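Long-range contacts in choline kinase (Cryptosporidium parvum, PDB 3MES), which probably transfers phosphate from ATP to choline, and perhaps ethanolamine, and binds ADP and magnesium: residues Lys173-His179 with Val336-Thr341; Ser261-Asn267 with Tyr288-Ala294. One frame throughout, in Å; residues are numbered along the deposited sequence.

Contact 1. Residues Lys173-His179 with Val336-Thr341; sequences KNMGSLH and VYLSQT
Two helices of the helical lobe, 165-179 and 327-342, pack here through Gly-176 and the side chains of Tyr-337 and Gln-340. The short segments run in roughly the same direction, their axes 8.1 Å apart and crossing at -35°. Gly-176 sits at the near point: its CA is 5.3 Å from CA of Tyr-337, and with no side chain in between, Thr-341 CG2 comes within 3.8 Å of Gly-176 CA. Tyr-337, its CG anti to the backbone N (chi1 172°), sends its ring past Gly-176 to the end of the first helix. There its OH meets His-179 ND1 in a hydrogen bond of 2.6 Å, each group lying near the plane of the other's ring. The two rings are steeply inclined to each other, and NE2 of the same imidazole is bonded to Asp-297, so both ring nitrogens are held. Further toward the helix start, Gln-340 folds at chi2 (71°) and lays its amide beside Lys-173, where NE2 donates to Lys-173 O over 3.2 Å. It reaches that oxygen from above the carbonyl plane; the helical N-H of Ser-177 takes the opposite face. His-166 of the second subunit packs on Val-336 and Gln-340, putting this edge of the pair at the dimer interface. The arrangement is a close, glycine-mediated helix-helix crossing in the helical lobe of a choline kinase.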
loop_
_atom_site.group_PDB
_atom_site.type_symbol
_atom_site.label_atom_id
_atom_site.label_comp_id
_atom_site.label_asym_id
_atom_site.label_seq_id
_atom_site.Cartn_x
_atom_site.Cartn_y
_atom_site.Cartn_z
ATOM N N LYS B 173 0.304 4.271 6.054
ATOM C CA LYS B 173 1.223 3.149 6.208
ATOM C C LYS B 173 2.659 3.586 5.938
ATOM O O LYS B 173 3.582 3.197 6.656
ATOM C CB LYS B 173 0.847 2.010 5.258
ATOM C CG LYS B 173 1.704 0.766 5.432
ATOM C CD LYS B 173 2.078 0.169 4.094
ATOM C CE LYS B 173 2.886 1.156 3.276
ATOM N NZ LYS B 173 3.273 0.597 1.952
ATOM N N ASN B 174 2.837 4.390 4.893
ATOM C CA ASN B 174 4.151 4.913 4.522
ATOM C C ASN B 174 4.693 5.892 5.554
ATOM O O ASN B 174 5.858 5.818 5.937
ATOM C CB ASN B 174 4.090 5.584 3.147
ATOM C CG ASN B 174 3.735 4.614 2.043
ATOM O OD1 ASN B 174 3.167 4.997 1.020
ATOM N ND2 ASN B 174 4.067 3.343 2.246
ATOM N N MET B 175 3.844 6.813 6.001
ATOM C CA MET B 175 4.230 7.765 7.039
ATOM C C MET B 175 4.697 7.020 8.287
ATOM O O MET B 175 5.690 7.394 8.910
ATOM C CB MET B 175 3.067 8.705 7.378
ATOM C CG MET B 175 3.412 9.783 8.395
ATOM S SD MET B 175 2.011 10.831 8.842
ATOM C CE MET B 175 1.758 11.749 7.327
ATOM N N GLY B 176 3.980 5.958 8.641
ATOM C CA GLY B 176 4.336 5.140 9.797
ATOM C C GLY B 176 5.704 4.495 9.672
ATOM O O GLY B 176 6.469 4.454 10.634
ATOM N N SER B 177 6.010 3.981 8.482
ATOM C CA SER B 177 7.305 3.350 8.229
ATOM C C SER B 177 8.443 4.349 8.367
ATOM O O SER B 177 9.552 3.994 8.761
ATOM C CB SER B 177 7.337 2.724 6.834
ATOM O OG SER B 177 6.708 1.455 6.834
ATOM N N LEU B 178 8.154 5.601 8.037
ATOM C CA LEU B 178 9.146 6.664 8.081
ATOM C C LEU B 178 9.301 7.193 9.504
ATOM O O LEU B 178 10.389 7.588 9.918
ATOM C CB LEU B 178 8.735 7.788 7.123
ATOM C CG LEU B 178 9.671 8.980 6.913
ATOM C CD1 LEU B 178 9.226 10.183 7.725
ATOM C CD2 LEU B 178 11.125 8.606 7.210
ATOM N N HIS B 179 8.204 7.179 10.253
ATOM C CA HIS B 179 8.184 7.722 11.604
ATOM C C HIS B 179 9.015 6.921 12.605
ATOM O O HIS B 179 9.598 7.492 13.525
ATOM C CB HIS B 179 6.740 7.845 12.092
ATOM C CG HIS B 179 6.066 9.110 11.666
ATOM N ND1 HIS B 179 5.022 9.672 12.369
ATOM C CD2 HIS B 179 6.304 9.939 10.622
ATOM C CE1 HIS B 179 4.637 10.784 11.769
ATOM N NE2 HIS B 179 5.399 10.969 10.705
ATOM N N VAL B 336 -4.469 2.450 10.870
ATOM C CA VAL B 336 -3.464 1.847 10.004
ATOM C C VAL B 336 -2.071 2.327 10.394
ATOM O O VAL B 336 -1.116 1.551 10.410
ATOM C CB VAL B 336 -3.720 2.181 8.522
ATOM C CG1 VAL B 336 -2.605 1.621 7.651
ATOM C CG2 VAL B 336 -5.073 1.643 8.083
ATOM N N TYR B 337 -1.968 3.615 10.706
ATOM C CA TYR B 337 -0.711 4.210 11.144
ATOM C C TYR B 337 -0.148 3.453 12.342
ATOM O O TYR B 337 0.990 2.976 12.313
ATOM C CB TYR B 337 -0.919 5.688 11.501
ATOM C CG TYR B 337 0.285 6.347 12.144
ATOM C CD1 TYR B 337 1.290 6.915 11.368
ATOM C CD2 TYR B 337 0.416 6.399 13.525
ATOM C CE1 TYR B 337 2.389 7.514 11.950
ATOM C CE2 TYR B 337 1.513 6.995 14.117
ATOM C CZ TYR B 337 2.498 7.553 13.324
ATOM O OH TYR B 337 3.593 8.150 13.909
ATOM N N LEU B 338 -0.957 3.339 13.392
ATOM C CA LEU B 338 -0.536 2.683 14.626
ATOM C C LEU B 338 -0.243 1.202 14.421
ATOM O O LEU B 338 0.681 0.655 15.025
ATOM C CB LEU B 338 -1.592 2.865 15.717
ATOM C CG LEU B 338 -1.739 4.291 16.247
ATOM C CD1 LEU B 338 -2.944 4.407 17.172
ATOM C CD2 LEU B 338 -0.465 4.719 16.956
ATOM N N SER B 339 -1.037 0.551 13.578
ATOM C CA SER B 339 -0.790 -0.840 13.244
ATOM C C SER B 339 0.614 -0.970 12.671
ATOM O O SER B 339 1.300 -1.963 12.903
ATOM C CB SER B 339 -1.826 -1.354 12.241
ATOM O OG SER B 339 -3.130 -1.325 12.798
ATOM N N GLN B 340 1.037 0.051 11.935
ATOM C CA GLN B 340 2.351 0.061 11.305
ATOM C C GLN B 340 3.455 0.388 12.308
ATOM O O GLN B 340 4.456 -0.324 12.386
ATOM C CB GLN B 340 2.371 1.051 10.135
ATOM C CG GLN B 340 3.755 1.330 9.556
ATOM C CD GLN B 340 4.329 0.153 8.793
ATOM O OE1 GLN B 340 4.867 -0.784 9.383
ATOM N NE2 GLN B 340 4.226 0.199 7.470
ATOM N N THR B 341 3.270 1.457 13.081
ATOM C CA THR B 341 4.295 1.879 14.038
ATOM C C THR B 341 4.421 0.904 15.206
ATOM O O THR B 341 5.524 0.644 15.691
ATOM C CB THR B 341 4.044 3.304 14.583
ATOM O OG1 THR B 341 2.837 3.326 15.356
ATOM C CG2 THR B 341 3.940 4.309 13.446
#

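Contact 2. Residues Ser261-Asn267 with Tyr288-Ala294; sequences SLVFAHN and YSAINFA
Val-263 and Asn-292, and then Ala-265 and Ala-290, form the hydrogen-bonded pairs of a two-stranded antiparallel ribbon made by 262-265 and 290-293. Among the backbone bonds, Val-263 N to Asn-292 O (3.0 Å) is nearly straight at 172°, and Ala-294 N, at the start of the next helix, carries the ladder on to Ser-261 O.

Past the end of strand 262-265, the amide of Asn-267 turns back onto the partner strand. Asn-267, in a left-handed backbone conformation (phi 81°), uses ND2 to donate to Tyr-288 O at 2.8 Å, while its OD1 accepts from Asn-292 ND2 at 3.1 Å. That second bond lies in the amide plane of Asn-292, although the two amides are turned 48° apart. Ser-289 OG donates to His-266 O on an in-plane lone pair, and the hydroxyl also sits over one face of the His-266 ring, whose NE2 is bonded to Ile-284 O.

Apolar contacts line the face bearing Leu-262, Phe-264, Ile-291 and Phe-293. Phe-264 presents a ring face to Ala-290 CA, and Ile-291 CD1 lies at the ring edge, 3.9 Å from Phe-264 CD1. Leu-262 CD2 lies 3.8 Å from Phe-293 CE1, the two side chains pointing the same way.

The first strand runs into His-266, Asn-267 and Asp-268, the HND signature of the Brenner (phosphotransferase) motif; the pair is consistent with the catalytic-loop hairpin of the protein-kinase-like fold.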
loop_
_atom_site.group_PDB
_atom_site.type_symbol
_atom_site.label_atom_id
_atom_site.label_comp_id
_atom_site.label_asym_id
_atom_site.label_seq_id
_atom_site.Cartn_x
_atom_site.Cartn_y
_atom_site.Cartn_z
ATOM N N SER B 261 4.206 11.357 20.404
ATOM C CA SER B 261 5.378 10.531 20.202
ATOM C C SER B 261 6.398 11.301 19.367
ATOM O O SER B 261 6.029 12.096 18.498
ATOM C CB SER B 261 4.979 9.239 19.492
ATOM O OG SER B 261 6.067 8.340 19.420
ATOM N N LEU B 262 7.677 11.078 19.640
ATOM C CA LEU B 262 8.735 11.739 18.888
ATOM C C LEU B 262 9.200 10.862 17.736
ATOM O O LEU B 262 9.753 9.784 17.949
ATOM C CB LEU B 262 9.905 12.100 19.801
ATOM C CG LEU B 262 9.577 13.197 20.811
ATOM C CD1 LEU B 262 10.813 13.595 21.604
ATOM C CD2 LEU B 262 8.985 14.399 20.091
ATOM N N VAL B 263 8.968 11.333 16.516
ATOM C CA VAL B 263 9.250 10.543 15.326
ATOM C C VAL B 263 9.982 11.379 14.287
ATOM O O VAL B 263 10.018 12.606 14.383
ATOM C CB VAL B 263 7.949 10.025 14.700
ATOM C CG1 VAL B 263 7.070 9.379 15.766
ATOM C CG2 VAL B 263 7.205 11.167 14.023
ATOM N N PHE B 264 10.573 10.722 13.294
ATOM C CA PHE B 264 11.164 11.458 12.184
ATOM C C PHE B 264 10.093 11.754 11.139
ATOM O O PHE B 264 9.686 10.874 10.379
ATOM C CB PHE B 264 12.346 10.713 11.562
ATOM C CG PHE B 264 13.169 11.569 10.639
ATOM C CD1 PHE B 264 14.265 12.269 11.117
ATOM C CD2 PHE B 264 12.827 11.698 9.303
ATOM C CE1 PHE B 264 15.018 13.069 10.275
ATOM C CE2 PHE B 264 13.577 12.495 8.454
ATOM C CZ PHE B 264 14.673 13.182 8.939
ATOM N N ALA B 265 9.641 13.002 11.112
ATOM C CA ALA B 265 8.497 13.387 10.298
ATOM C C ALA B 265 8.901 13.898 8.920
ATOM O O ALA B 265 10.003 14.410 8.733
ATOM C CB ALA B 265 7.671 14.429 11.025
ATOM N N HIS B 266 7.993 13.750 7.961
ATOM C CA HIS B 266 8.173 14.305 6.628
ATOM C C HIS B 266 7.980 15.818 6.676
ATOM O O HIS B 266 8.795 16.576 6.144
ATOM C CB HIS B 266 7.171 13.681 5.658
ATOM C CG HIS B 266 7.364 14.106 4.236
ATOM N ND1 HIS B 266 6.880 15.299 3.743
ATOM C CD2 HIS B 266 7.987 13.495 3.200
ATOM C CE1 HIS B 266 7.196 15.406 2.464
ATOM N NE2 HIS B 266 7.869 14.324 2.110
ATOM N N ASN B 267 6.887 16.241 7.306
ATOM C CA ASN B 267 6.633 17.655 7.586
ATOM C C ASN B 267 6.064 18.467 6.420
ATOM O O ASN B 267 5.861 19.675 6.538
ATOM C CB ASN B 267 7.893 18.327 8.140
ATOM C CG ASN B 267 8.163 17.953 9.589
ATOM O OD1 ASN B 267 7.235 17.770 10.375
ATOM N ND2 ASN B 267 9.438 17.842 9.946
ATOM N N TYR B 288 11.928 19.469 4.460
ATOM C CA TYR B 288 11.460 19.956 5.760
ATOM C C TYR B 288 11.419 18.838 6.799
ATOM O O TYR B 288 10.854 19.003 7.880
ATOM C CB TYR B 288 10.074 20.597 5.636
ATOM C CG TYR B 288 10.003 21.742 4.649
ATOM C CD1 TYR B 288 10.459 23.008 4.990
ATOM C CD2 TYR B 288 9.473 21.557 3.379
ATOM C CE1 TYR B 288 10.398 24.059 4.092
ATOM C CE2 TYR B 288 9.406 22.602 2.473
ATOM C CZ TYR B 288 9.869 23.851 2.837
ATOM O OH TYR B 288 9.801 24.892 1.940
ATOM N N SER B 289 12.021 17.700 6.470
ATOM C CA SER B 289 11.970 16.539 7.351
ATOM C C SER B 289 12.917 16.667 8.539
ATOM O O SER B 289 14.073 17.063 8.389
ATOM C CB SER B 289 12.251 15.259 6.566
ATOM O OG SER B 289 11.270 15.075 5.558
ATOM N N ALA B 290 12.405 16.326 9.718
ATOM C CA ALA B 290 13.151 16.421 10.967
ATOM C C ALA B 290 12.302 15.841 12.095
ATOM O O ALA B 290 11.086 15.690 11.949
ATOM C CB ALA B 290 13.509 17.868 11.261
ATOM N N ILE B 291 12.934 15.509 13.215
ATOM C CA ILE B 291 12.187 14.976 14.345
ATOM C C ILE B 291 11.055 15.930 14.704
ATOM O O ILE B 291 11.209 17.149 14.622
ATOM C CB ILE B 291 13.076 14.753 15.581
ATOM C CG1 ILE B 291 14.177 13.738 15.269
ATOM C CG2 ILE B 291 12.232 14.275 16.757
ATOM C CD1 ILE B 291 13.660 12.339 15.017
ATOM N N ASN B 292 9.919 15.368 15.104
ATOM C CA ASN B 292 8.743 16.167 15.413
ATOM C C ASN B 292 7.656 15.288 16.015
ATOM O O ASN B 292 7.730 14.059 15.937
ATOM C CB ASN B 292 8.228 16.847 14.140
ATOM C CG ASN B 292 7.215 17.946 14.424
ATOM O OD1 ASN B 292 6.950 18.286 15.577
ATOM N ND2 ASN B 292 6.648 18.511 13.363
ATOM N N PHE B 293 6.653 15.914 16.625
ATOM C CA PHE B 293 5.517 15.174 17.157
ATOM C C PHE B 293 4.785 14.458 16.027
ATOM O O PHE B 293 4.434 15.073 15.022
ATOM C CB PHE B 293 4.554 16.106 17.904
ATOM C CG PHE B 293 5.043 16.528 19.265
ATOM C CD1 PHE B 293 5.409 15.583 20.210
ATOM C CD2 PHE B 293 5.120 17.867 19.605
ATOM C CE1 PHE B 293 5.854 15.968 21.467
ATOM C CE2 PHE B 293 5.561 18.259 20.859
ATOM C CZ PHE B 293 5.927 17.309 21.791
ATOM N N ALA B 294 4.560 13.158 16.192
ATOM C CA ALA B 294 3.851 12.376 15.182
ATOM C C ALA B 294 2.562 13.067 14.749
ATOM O O ALA B 294 2.238 13.103 13.565
ATOM C CB ALA B 294 3.554 10.975 15.701
#

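Overall arrangement
Contacts 1 and 2 are neighbours, their centres 12 Å apart, and they touch. Along the chain the order is 173-179, 261-267, 288-294, 336-341, so the ribbon of contact 2 falls between the two helices of contact 1. His-179 and Tyr-337 join them: the histidine ring packs on Val-263 and the tyrosine hydroxyl on Ala-294. Asp-297, on helix 294-303 leading out of the ribbon, bonds both His-179 and the backbone of His-266 and Asn-267. One side of the helix pair thus backs the ribbon, while another meets the second subunit, so the helix pair lies between the second subunit and the strand pair that borders the ligand pocket.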